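Local coordinates for alkylhydroperoxidase AhpD core: uncharacterized peroxidase-related protein (PDB 2PRR) that is an uncharacterized protein of the carboxymuconolactone decarboxylase family, probably a peroxidase related to the alkylhydroperoxidase AhpD, at residues D[96-101]-D[105-110]. Residues are numbered along the deposited sequence; the frame is centred on the assembly and turned at random.
Sequences AILRIY and PLVADQ
Leu98 packs on Val107 and Ala108, its first side-chain bond directed toward them. Its CG is anti to the backbone N (chi1 169°), and this brings Leu98 CD2 onto Ala108, 3.7 Å from Ala108 CB. Leu98 CG also lies 4.0 Å from Val107 CG1, and these two side chains cross at about a right angle. Arg99 follows and uses most of its length. Arg99 CG lies 3.7 Å from Ala108 CB, so the alanine methyl fits between Leu98 and the arginine stem. Arg99 CD passes 3.0 Å from Pro105 O, a tight carbon-to-carbonyl-oxygen approach. The chain then bends at chi3, and the guanidinium turns back over its own helix, with Ala96 N over the rim of one face. Arg99 NH1 forms a salt bridge with Asp109 OD1 at 3.4 Å, but its hydrogen bond is weak and bent (124°). The guanidinium and carboxylate planes are 66° apart. Arg99 NH2 bonds to Met190 O, and Asp109 OD2 pairs with Arg192. A triethylene glycol, probably from the crystallisation liquor, bonds to Asp109 OD1. The contact joins two consecutive helices, 88-102 and 107-114, across a short connection. Leu98 also touches Val79 of helix 71-84, and Phe188 of a second subunit packs on Asp109.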
loop_
_atom_site.group_PDB
_atom_site.type_symbol
_atom_site.label_atom_id
_atom_site.label_comp_id
_atom_site.label_asym_id
_atom_site.label_seq_id
_atom_site.Cartn_x
_atom_site.Cartn_y
_atom_site.Cartn_z
ATOM N N ALA D 96 1.036 19.467 -22.182
ATOM C CA ALA D 96 1.026 20.329 -23.365
ATOM C C ALA D 96 2.126 21.359 -23.274
ATOM O O ALA D 96 2.900 21.526 -24.189
ATOM C CB ALA D 96 -0.317 21.012 -23.506
ATOM N N ILE D 97 2.220 21.989 -22.122
ATOM C CA ILE D 97 3.194 23.034 -21.853
ATOM C C ILE D 97 4.606 22.456 -21.812
ATOM O O ILE D 97 5.532 23.082 -22.285
ATOM C CB ILE D 97 2.851 23.752 -20.547
ATOM C CG1 ILE D 97 1.430 24.348 -20.621
ATOM C CG2 ILE D 97 3.857 24.861 -20.270
ATOM C CD1 ILE D 97 0.815 24.659 -19.278
ATOM N N LEU D 98 4.763 21.262 -21.231
ATOM C CA LEU D 98 6.050 20.561 -21.214
ATOM C C LEU D 98 6.544 20.257 -22.635
ATOM O O LEU D 98 7.725 20.442 -22.940
ATOM C CB LEU D 98 5.918 19.257 -20.421
ATOM C CG LEU D 98 7.061 18.256 -20.489
ATOM C CD1 LEU D 98 8.371 18.880 -20.190
ATOM C CD2 LEU D 98 6.751 17.098 -19.535
ATOM N N ARG D 99 5.645 19.775 -23.493
ATOM C CA ARG D 99 5.982 19.471 -24.890
ATOM C C ARG D 99 6.406 20.713 -25.646
ATOM O O ARG D 99 7.348 20.679 -26.403
ATOM C CB ARG D 99 4.810 18.815 -25.623
ATOM C CG ARG D 99 4.549 17.356 -25.188
ATOM C CD ARG D 99 3.545 16.722 -26.098
ATOM N NE ARG D 99 2.231 17.358 -26.049
ATOM C CZ ARG D 99 1.259 16.980 -25.230
ATOM N NH1 ARG D 99 1.436 15.971 -24.378
ATOM N NH2 ARG D 99 0.102 17.604 -25.255
ATOM N N ILE D 100 5.691 21.796 -25.431
ATOM C CA ILE D 100 6.006 23.079 -26.055
ATOM C C ILE D 100 7.372 23.605 -25.614
ATOM O O ILE D 100 8.171 24.014 -26.454
ATOM C CB ILE D 100 4.950 24.137 -25.670
ATOM C CG1 ILE D 100 3.577 23.811 -26.265
ATOM C CG2 ILE D 100 5.377 25.542 -26.116
ATOM C CD1 ILE D 100 3.456 24.083 -27.740
ATOM N N TYR D 101 7.634 23.610 -24.305
ATOM C CA TYR D 101 8.903 24.131 -23.776
ATOM C C TYR D 101 10.118 23.314 -24.171
ATOM O O TYR D 101 11.159 23.877 -24.518
ATOM C CB TYR D 101 8.901 24.285 -22.232
ATOM C CG TYR D 101 8.041 25.414 -21.665
ATOM C CD1 TYR D 101 7.675 26.515 -22.433
ATOM C CD2 TYR D 101 7.690 25.432 -20.323
ATOM C CE1 TYR D 101 6.911 27.531 -21.912
ATOM C CE2 TYR D 101 6.931 26.462 -19.798
ATOM C CZ TYR D 101 6.551 27.506 -20.608
ATOM O OH TYR D 101 5.805 28.551 -20.113
ATOM N N PRO D 105 7.665 16.236 -28.468
ATOM C CA PRO D 105 6.273 15.761 -28.451
ATOM C C PRO D 105 5.986 14.492 -27.661
ATOM O O PRO D 105 4.834 14.246 -27.278
ATOM C CB PRO D 105 5.994 15.454 -29.923
ATOM C CG PRO D 105 6.914 16.260 -30.666
ATOM C CD PRO D 105 8.159 16.344 -29.852
ATOM N N LEU D 106 7.022 13.687 -27.445
ATOM C CA LEU D 106 6.874 12.405 -26.780
ATOM C C LEU D 106 7.113 12.416 -25.290
ATOM O O LEU D 106 6.555 11.565 -24.585
ATOM C CB LEU D 106 7.857 11.400 -27.378
ATOM C CG LEU D 106 8.030 11.282 -28.902
ATOM C CD1 LEU D 106 8.848 10.027 -29.139
ATOM C CD2 LEU D 106 6.713 11.241 -29.729
ATOM N N VAL D 107 7.921 13.367 -24.819
ATOM C CA VAL D 107 8.408 13.414 -23.429
ATOM C C VAL D 107 7.337 13.511 -22.332
ATOM O O VAL D 107 7.459 12.876 -21.298
ATOM C CB VAL D 107 9.479 14.557 -23.268
ATOM C CG1 VAL D 107 8.820 15.952 -23.251
ATOM C CG2 VAL D 107 10.313 14.351 -22.028
ATOM N N ALA D 108 6.289 14.289 -22.560
ATOM C CA ALA D 108 5.243 14.453 -21.564
ATOM C C ALA D 108 4.450 13.185 -21.347
ATOM O O ALA D 108 4.066 12.879 -20.224
ATOM C CB ALA D 108 4.319 15.584 -21.938
ATOM N N ASP D 109 4.191 12.438 -22.402
ATOM C CA ASP D 109 3.449 11.168 -22.231
ATOM C C ASP D 109 4.279 10.130 -21.459
ATOM O O ASP D 109 3.726 9.346 -20.699
ATOM C CB ASP D 109 2.985 10.580 -23.573
ATOM C CG ASP D 109 2.212 11.583 -24.433
ATOM O OD1 ASP D 109 2.544 12.798 -24.430
ATOM O OD2 ASP D 109 1.297 11.137 -25.149
ATOM N N GLN D 110 5.592 10.136 -21.670
ATOM C CA GLN D 110 6.527 9.220 -21.008
ATOM C C GLN D 110 6.633 9.488 -19.513
ATOM O O GLN D 110 6.706 8.585 -18.656
ATOM C CB GLN D 110 7.920 9.391 -21.621
ATOM C CG GLN D 110 8.027 9.001 -23.102
ATOM C CD GLN D 110 9.296 9.505 -23.779
ATOM O OE1 GLN D 110 10.152 10.114 -23.143
ATOM N NE2 GLN D 110 9.411 9.258 -25.091
#